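Local coordinates for protein Alpha/beta fold hydrolase (Pseudomonas aeruginosa, PDB 6I8W) that acts as a membrane phospholipase A that degrades membrane phospholipids in Pseudomonas aeruginosa and serves as a virulence factor, at residues L131-N136 against A144-R149; P249-W254 against Q301-G306. All blocks are in the same frame, centred on the assembly; numbering follows the deposited sequence.

Overall arrangement
Behind the long N-terminal helix 3-38, the chain builds the mixed sheet of an alpha/beta hydrolase fold. Contact 1 closes first, folding helix 138-149 back on strand 131-136 with seven residues, six of them helical, between the two segments. Contact 2 opens later, so the two follow in series, neither nested nor crossed; it closes a loop of 46 residues by bringing helix 293-308 onto strand 250-255. Strand 154-160 lies between the two strands in the sheet. The alternation of side chains shows the helices to lie on opposite faces: Leu131 and Leu133 point to helix 138-149, whereas the intervening His132 meets Leu304 of contact 2, with His132 ND1 3.5 Å from Leu304 CD2.

Contact 1 of 2, residues L131-N136 against A144-R149; sequences LHLAGN and ALYAAR
Leu133 and Tyr146 carry this contact, supplying most of the 163 Å² buried between strand 131-136 and helix 144-149, with Leu131 as a third, smaller contributor. The axes of the two segments approach to 9.4 Å, and the angle of 148° between their directions shows the helix running roughly back along the strand that precedes it. At the nearest backbone point the CA atoms of Leu133 and Ala147 are 8.0 Å apart, a gap bridged by side chains.

Both methyls of Leu133 reach the ring, at different places. Leu133 CD1 lies near the base, 3.7 Å from Tyr146 CD2 and as close to Tyr146 CG, while Leu133 CD2 sits further along, 3.8 Å from that Tyr146 CD2 atom and near Tyr146 CE2. The two side chains cross at about a right angle, and Leu133 CD1 meets the ring obliquely. Tyr146 is placed for this by its first torsion: CG is anti to the backbone N (chi1 -172°). The ring then extends toward the start of the strand, where Leu131 CD2 comes within 4.2 Å of Tyr146 OH and Leu131 CD1 approaches Tyr146 CZ. Leu133 CD1 also touches the helix backbone, 4.2 Å from Ala147 N.

Everything that touches is buried, and the interaction between the segments is apolar. The phenol oxygen has its polar partner beyond them, in a hydrogen bond with Gln153 OE1, which ties the end of the ring to the approach to strand 154-160.

The arrangement is the first half of a beta-alpha-beta unit, strand 131-136, helix 138-149 and strand 154-160, in which Leu133 also touches Val154 and Ala147 touches Leu157. Helix 112-125 flanks it, packing Val119, Ala120 and Ala123 against Tyr146, while Leu66 of strand 64-68 meets both leucines.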
ATOM      1  N   LEU A 131      -5.169  16.661  -6.859  1.00 34.78           N
ATOM      2  CA  LEU A 131      -4.439  15.985  -5.797  1.00 33.19           C
ATOM      3  C   LEU A 131      -3.074  15.511  -6.226  1.00 35.71           C
ATOM      4  O   LEU A 131      -2.807  15.370  -7.417  1.00 36.49           O
ATOM      5  CB  LEU A 131      -5.245  14.781  -5.268  1.00 31.04           C
ATOM      6  CG  LEU A 131      -5.903  13.752  -6.197  1.00 41.96           C
ATOM      7  CD1 LEU A 131      -4.976  13.136  -7.215  1.00 52.76           C
ATOM      8  CD2 LEU A 131      -6.543  12.644  -5.372  1.00 40.36           C
ATOM      9  N   HIS A 132      -2.210  15.291  -5.238  1.00 30.30           N
ATOM     10  CA  HIS A 132      -0.959  14.591  -5.454  1.00 30.17           C
ATOM     11  C   HIS A 132      -1.219  13.120  -5.197  1.00 35.62           C
ATOM     12  O   HIS A 132      -1.926  12.775  -4.257  1.00 31.36           O
ATOM     13  CB  HIS A 132       0.131  15.094  -4.518  1.00 27.02           C
ATOM     14  CG  HIS A 132       0.371  16.565  -4.615  1.00 32.07           C
ATOM     15  ND1 HIS A 132       1.357  17.103  -5.412  1.00 33.81           N
ATOM     16  CD2 HIS A 132      -0.265  17.613  -4.038  1.00 34.36           C
ATOM     17  CE1 HIS A 132       1.338  18.424  -5.300  1.00 38.32           C
ATOM     18  NE2 HIS A 132       0.361  18.756  -4.473  1.00 33.86           N
ATOM     19  N   LEU A 133      -0.645  12.265  -6.031  1.00 31.09           N
ATOM     20  CA  LEU A 133      -0.786  10.821  -5.881  1.00 31.03           C
ATOM     21  C   LEU A 133       0.531  10.216  -5.468  1.00 28.79           C
ATOM     22  O   LEU A 133       1.571  10.597  -6.002  1.00 31.18           O
ATOM     23  CB  LEU A 133      -1.221  10.174  -7.206  1.00 30.69           C
ATOM     24  CG  LEU A 133      -2.635  10.331  -7.733  1.00 37.78           C
ATOM     25  CD1 LEU A 133      -2.717   9.714  -9.135  1.00 32.18           C
ATOM     26  CD2 LEU A 133      -3.587   9.630  -6.766  1.00 34.63           C
ATOM     27  N   ALA A 134       0.493   9.253  -4.554  1.00 27.19           N
ATOM     28  CA  ALA A 134       1.657   8.418  -4.280  1.00 25.54           C
ATOM     29  C   ALA A 134       1.206   6.969  -4.144  1.00 33.26           C
ATOM     30  O   ALA A 134       0.211   6.691  -3.493  1.00 30.95           O
ATOM     31  CB  ALA A 134       2.391   8.869  -3.012  1.00 26.40           C
ATOM     32  N   GLY A 135       1.930   6.052  -4.766  1.00 31.79           N
ATOM     33  CA  GLY A 135       1.554   4.658  -4.695  1.00 28.75           C
ATOM     34  C   GLY A 135       2.751   3.749  -4.581  1.00 32.79           C
ATOM     35  O   GLY A 135       3.780   3.972  -5.227  1.00 31.67           O
ATOM     36  N   ASN A 136       2.608   2.709  -3.767  1.00 30.40           N
ATOM     37  CA  ASN A 136       3.647   1.701  -3.628  1.00 28.25           C
ATOM     38  C   ASN A 136       3.280   0.396  -4.346  1.00 31.64           C
ATOM     39  O   ASN A 136       2.184  -0.142  -4.160  1.00 33.24           O
ATOM     40  CB  ASN A 136       3.907   1.433  -2.143  1.00 29.03           C
ATOM     41  CG  ASN A 136       4.798   0.220  -1.901  1.00 35.72           C
ATOM     42  OD1 ASN A 136       4.360  -0.772  -1.324  1.00 32.53           O
ATOM     43  ND2 ASN A 136       6.056   0.304  -2.325  1.00 31.12           N
ATOM     44  N   ALA A 144      -0.085   5.348 -11.443  1.00 32.13           N
ATOM     45  CA  ALA A 144       0.423   5.772 -12.745  1.00 36.31           C
ATOM     46  C   ALA A 144      -0.707   5.808 -13.777  1.00 43.34           C
ATOM     47  O   ALA A 144      -0.778   6.734 -14.582  1.00 39.05           O
ATOM     48  CB  ALA A 144       1.546   4.858 -13.211  1.00 43.36           C
ATOM     49  N   LEU A 145      -1.606   4.825 -13.738  1.00 41.35           N
ATOM     50  CA  LEU A 145      -2.710   4.797 -14.707  1.00 46.33           C
ATOM     51  C   LEU A 145      -3.704   5.933 -14.464  1.00 41.12           C
ATOM     52  O   LEU A 145      -4.223   6.522 -15.407  1.00 42.38           O
ATOM     53  CB  LEU A 145      -3.440   3.451 -14.681  1.00 42.39           C
ATOM     54  CG  LEU A 145      -2.640   2.285 -15.255  1.00 44.48           C
ATOM     55  CD1 LEU A 145      -3.411   0.981 -15.064  1.00 51.47           C
ATOM     56  CD2 LEU A 145      -2.292   2.524 -16.729  1.00 45.50           C
ATOM     57  N   TYR A 146      -3.971   6.228 -13.198  1.00 36.92           N
ATOM     58  CA  TYR A 146      -4.803   7.371 -12.838  1.00 35.28           C
ATOM     59  C   TYR A 146      -4.209   8.646 -13.454  1.00 38.88           C
ATOM     60  O   TYR A 146      -4.914   9.412 -14.122  1.00 39.36           O
ATOM     61  CB  TYR A 146      -4.898   7.466 -11.303  1.00 36.28           C
ATOM     62  CG  TYR A 146      -5.862   8.479 -10.696  1.00 37.36           C
ATOM     63  CD1 TYR A 146      -6.437   9.496 -11.443  1.00 47.41           C
ATOM     64  CD2 TYR A 146      -6.164   8.426  -9.341  1.00 40.26           C
ATOM     65  CE1 TYR A 146      -7.302  10.422 -10.858  1.00 43.88           C
ATOM     66  CE2 TYR A 146      -7.024   9.335  -8.753  1.00 39.01           C
ATOM     67  CZ  TYR A 146      -7.583  10.335  -9.511  1.00 43.93           C
ATOM     68  OH  TYR A 146      -8.436  11.235  -8.906  1.00 42.77           O
ATOM     69  N   ALA A 147      -2.912   8.861 -13.238  1.00 40.83           N
ATOM     70  CA  ALA A 147      -2.226  10.047 -13.757  1.00 43.76           C
ATOM     71  C   ALA A 147      -2.247  10.114 -15.284  1.00 48.04           C
ATOM     72  O   ALA A 147      -2.306  11.204 -15.858  1.00 47.34           O
ATOM     73  CB  ALA A 147      -0.775  10.099 -13.246  1.00 36.36           C
ATOM     74  N   ALA A 148      -2.184   8.959 -15.944  1.00 41.45           N
ATOM     75  CA  ALA A 148      -2.170   8.927 -17.406  1.00 43.73           C
ATOM     76  C   ALA A 148      -3.566   9.168 -17.956  1.00 46.56           C
ATOM     77  O   ALA A 148      -3.733   9.745 -19.026  1.00 53.16           O
ATOM     78  CB  ALA A 148      -1.621   7.599 -17.913  1.00 45.79           C
ATOM     79  N   ARG A 149      -4.572   8.718 -17.211  1.00 45.73           N
ATOM     80  CA  ARG A 149      -5.963   8.798 -17.660  1.00 54.53           C
ATOM     81  C   ARG A 149      -6.656  10.102 -17.283  1.00 52.74           C
ATOM     82  O   ARG A 149      -7.553  10.555 -17.981  1.00 57.03           O
ATOM     83  CB  ARG A 149      -6.761   7.626 -17.096  1.00 55.93           C
ATOM     84  CG  ARG A 149      -6.382   6.287 -17.683  1.00 60.34           C
ATOM     85  CD  ARG A 149      -7.020   5.173 -16.885  1.00 60.21           C
ATOM     86  NE  ARG A 149      -6.775   3.860 -17.470  1.00 58.93           N
ATOM     87  CZ  ARG A 149      -7.234   2.730 -16.948  1.00 62.69           C
ATOM     88  NH1 ARG A 149      -7.945   2.765 -15.825  1.00 57.20           N
ATOM     89  NH2 ARG A 149      -6.977   1.570 -17.537  1.00 61.08           N
TER

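Contact 2 of 2, residues P249-W254 against Q301-G306; sequences PTLLLW and QAFLDG. With CO2 (carbon dioxide), chain H.
Leu251 and Phe303 mark the closest backbone approach of strand segment 249-254 and helix segment 301-306, their CA atoms 7.2 Å apart. Phe303 spans this gap and supplies over half of the 175 Å² buried. Its CG is anti to the backbone N (chi1 164°), which sends the ring out to the strand.

Leu251 CB stands 3.6 Å from the centroid of the Phe303 ring and only 4° off its normal, a CH-pi contact over the middle of the face. The two side chains run past one another in opposite senses, which brings Leu251 CD2 to the root of the ring, 4.0 Å from Phe303 CB. At the ring's far end, Phe303 CZ meets the strand backbone: Pro249 O lies at the edge, near the ring plane, 3.6 Å from CZ. Pro249 CB adds a looser apolar contact, 4.1 Å from Phe303 CZ.

Phe303 also touches Ser156 of the adjacent strand. Next to it, Leu304 belongs to a carbon dioxide pocket with Tyr89, His132 and Arg308, and Tyr89 OH hydrogen-bonds the ligand. Such packing of a C-terminal helix against the parallel strands in the later half of the sheet is characteristic of the alpha/beta hydrolase fold.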
ATOM      1  N   PRO A 249       4.595  16.134 -12.839  1.00 42.47           N
ATOM      2  CA  PRO A 249       5.931  15.767 -12.356  1.00 39.79           C
ATOM      3  C   PRO A 249       5.848  14.416 -11.654  1.00 38.34           C
ATOM      4  O   PRO A 249       4.926  14.201 -10.861  1.00 31.73           O
ATOM      5  CB  PRO A 249       6.287  16.869 -11.341  1.00 43.12           C
ATOM      6  CG  PRO A 249       5.287  17.937 -11.534  1.00 52.40           C
ATOM      7  CD  PRO A 249       4.055  17.305 -12.129  1.00 44.19           C
ATOM      8  N   THR A 250       6.798  13.535 -11.924  1.00 38.46           N
ATOM      9  CA  THR A 250       6.722  12.171 -11.435  1.00 39.01           C
ATOM     10  C   THR A 250       8.001  11.796 -10.693  1.00 39.00           C
ATOM     11  O   THR A 250       9.098  11.838 -11.252  1.00 39.08           O
ATOM     12  CB  THR A 250       6.486  11.177 -12.599  1.00 38.92           C
ATOM     13  OG1 THR A 250       5.242  11.487 -13.237  1.00 40.78           O
ATOM     14  CG2 THR A 250       6.442   9.739 -12.093  1.00 38.84           C
ATOM     15  N   LEU A 251       7.846  11.439  -9.425  1.00 30.25           N
ATOM     16  CA  LEU A 251       8.959  10.976  -8.621  1.00 32.08           C
ATOM     17  C   LEU A 251       9.071   9.463  -8.743  1.00 34.46           C
ATOM     18  O   LEU A 251       8.091   8.747  -8.529  1.00 31.79           O
ATOM     19  CB  LEU A 251       8.777  11.376  -7.156  1.00 28.26           C
ATOM     20  CG  LEU A 251       9.816  10.804  -6.179  1.00 29.30           C
ATOM     21  CD1 LEU A 251      11.231  11.294  -6.524  1.00 27.76           C
ATOM     22  CD2 LEU A 251       9.448  11.190  -4.717  1.00 27.20           C
ATOM     23  N   LEU A 252      10.259   8.991  -9.106  1.00 33.62           N
ATOM     24  CA  LEU A 252      10.579   7.566  -9.097  1.00 32.79           C
ATOM     25  C   LEU A 252      11.435   7.302  -7.874  1.00 34.88           C
ATOM     26  O   LEU A 252      12.572   7.767  -7.816  1.00 34.91           O
ATOM     27  CB  LEU A 252      11.332   7.158 -10.382  1.00 30.38           C
ATOM     28  CG  LEU A 252      10.656   7.585 -11.677  1.00 32.65           C
ATOM     29  CD1 LEU A 252      11.479   7.181 -12.905  1.00 34.02           C
ATOM     30  CD2 LEU A 252       9.233   6.991 -11.736  1.00 34.22           C
ATOM     31  N   LEU A 253      10.901   6.586  -6.888  1.00 30.48           N
ATOM     32  CA  LEU A 253      11.673   6.334  -5.667  1.00 27.70           C
ATOM     33  C   LEU A 253      11.774   4.834  -5.409  1.00 34.33           C
ATOM     34  O   LEU A 253      10.757   4.130  -5.430  1.00 33.23           O
ATOM     35  CB  LEU A 253      11.039   7.049  -4.460  1.00 30.34           C
ATOM     36  CG  LEU A 253      11.796   7.001  -3.121  1.00 30.46           C
ATOM     37  CD1 LEU A 253      11.575   8.263  -2.270  1.00 26.66           C
ATOM     38  CD2 LEU A 253      11.404   5.738  -2.314  1.00 31.64           C
ATOM     39  N   TRP A 254      12.995   4.356  -5.146  1.00 29.85           N
ATOM     40  CA  TRP A 254      13.244   2.923  -4.982  1.00 36.27           C
ATOM     41  C   TRP A 254      14.102   2.636  -3.766  1.00 40.07           C
ATOM     42  O   TRP A 254      14.931   3.462  -3.382  1.00 35.38           O
ATOM     43  CB  TRP A 254      13.947   2.344  -6.222  1.00 35.35           C
ATOM     44  CG  TRP A 254      13.227   1.153  -6.820  1.00 39.12           C
ATOM     45  CD1 TRP A 254      13.501  -0.173  -6.603  1.00 36.11           C
ATOM     46  CD2 TRP A 254      12.122   1.189  -7.730  1.00 36.02           C
ATOM     47  NE1 TRP A 254      12.626  -0.960  -7.321  1.00 36.87           N
ATOM     48  CE2 TRP A 254      11.768  -0.147  -8.016  1.00 37.47           C
ATOM     49  CE3 TRP A 254      11.389   2.222  -8.323  1.00 32.87           C
ATOM     50  CZ2 TRP A 254      10.719  -0.476  -8.875  1.00 41.61           C
ATOM     51  CZ3 TRP A 254      10.343   1.894  -9.174  1.00 36.32           C
ATOM     52  CH2 TRP A 254      10.019   0.556  -9.441  1.00 36.72           C
ATOM     53  N   GLN A 301       8.854  15.160   0.526  1.00 26.60           N
ATOM     54  CA  GLN A 301       8.625  16.583   0.790  0.53 27.98           C
ATOM     55  C   GLN A 301       9.527  17.464  -0.059  1.00 30.42           C
ATOM     56  O   GLN A 301       9.116  18.541  -0.523  1.00 30.75           O
ATOM     57  CB  GLN A 301       8.852  16.919   2.265  0.53 28.77           C
ATOM     58  CG  GLN A 301       8.590  18.381   2.574  0.53 30.75           C
ATOM     59  CD  GLN A 301       7.130  18.765   2.381  0.53 44.08           C
ATOM     60  OE1 GLN A 301       6.301  18.525   3.265  0.53 39.14           O
ATOM     61  NE2 GLN A 301       6.809  19.379   1.234  0.53 31.13           N
ATOM     62  N   ALA A 302      10.763  17.019  -0.257  1.00 29.90           N
ATOM     63  CA  ALA A 302      11.701  17.786  -1.065  1.00 32.73           C
ATOM     64  C   ALA A 302      11.192  17.867  -2.505  1.00 32.07           C
ATOM     65  O   ALA A 302      11.202  18.926  -3.130  1.00 33.92           O
ATOM     66  CB  ALA A 302      13.098  17.162  -1.007  1.00 32.71           C
ATOM     67  N   PHE A 303      10.773  16.716  -3.017  1.00 30.36           N
ATOM     68  CA  PHE A 303      10.175  16.617  -4.347  1.00 32.42           C
ATOM     69  C   PHE A 303       8.974  17.553  -4.472  1.00 32.83           C
ATOM     70  O   PHE A 303       8.908  18.353  -5.398  1.00 31.81           O
ATOM     71  CB  PHE A 303       9.759  15.159  -4.629  1.00 28.70           C
ATOM     72  CG  PHE A 303       8.808  14.995  -5.795  1.00 28.53           C
ATOM     73  CD1 PHE A 303       9.258  15.128  -7.102  1.00 34.23           C
ATOM     74  CD2 PHE A 303       7.463  14.699  -5.575  1.00 33.40           C
ATOM     75  CE1 PHE A 303       8.384  14.968  -8.177  1.00 33.06           C
ATOM     76  CE2 PHE A 303       6.581  14.532  -6.645  1.00 34.04           C
ATOM     77  CZ  PHE A 303       7.042  14.658  -7.940  1.00 32.62           C
ATOM     78  N   LEU A 304       8.044  17.478  -3.513  1.00 30.12           N
ATOM     79  CA  LEU A 304       6.856  18.338  -3.527  1.00 29.45           C
ATOM     80  C   LEU A 304       7.206  19.829  -3.483  1.00 37.61           C
ATOM     81  O   LEU A 304       6.535  20.661  -4.101  1.00 37.25           O
ATOM     82  CB  LEU A 304       5.946  18.009  -2.342  1.00 31.51           C
ATOM     83  CG  LEU A 304       5.284  16.633  -2.400  1.00 30.24           C
ATOM     84  CD1 LEU A 304       4.574  16.363  -1.082  1.00 29.11           C
ATOM     85  CD2 LEU A 304       4.294  16.581  -3.572  1.00 31.51           C
ATOM     86  N   ASP A 305       8.224  20.169  -2.706  1.00 33.43           N
ATOM     87  CA  ASP A 305       8.674  21.562  -2.625  1.00 35.67           C
ATOM     88  C   ASP A 305       9.095  22.048  -4.009  1.00 37.40           C
ATOM     89  O   ASP A 305       8.746  23.149  -4.423  1.00 41.28           O
ATOM     90  CB  ASP A 305       9.850  21.717  -1.655  1.00 42.37           C
ATOM     91  CG  ASP A 305       9.419  21.744  -0.194  1.00 55.11           C
ATOM     92  OD1 ASP A 305       8.197  21.776   0.084  1.00 60.00           O
ATOM     93  OD2 ASP A 305      10.312  21.745   0.681  1.00 52.42           O
ATOM     94  N   GLY A 306       9.855  21.226  -4.724  1.00 37.01           N
ATOM     95  CA  GLY A 306      10.233  21.575  -6.083  1.00 42.73           C
ATOM     96  C   GLY A 306       9.025  21.740  -6.985  1.00 45.11           C
ATOM     97  O   GLY A 306       8.927  22.714  -7.715  1.00 49.61           O
TER
HETATM   98  C   CO2 H 406       3.543  21.399  -2.986  1.00 63.60           C
HETATM   99  O1  CO2 H 406       3.693  21.070  -4.054  1.00 56.62           O
HETATM  100  O2  CO2 H 406       3.401  21.708  -1.920  1.00 49.69           O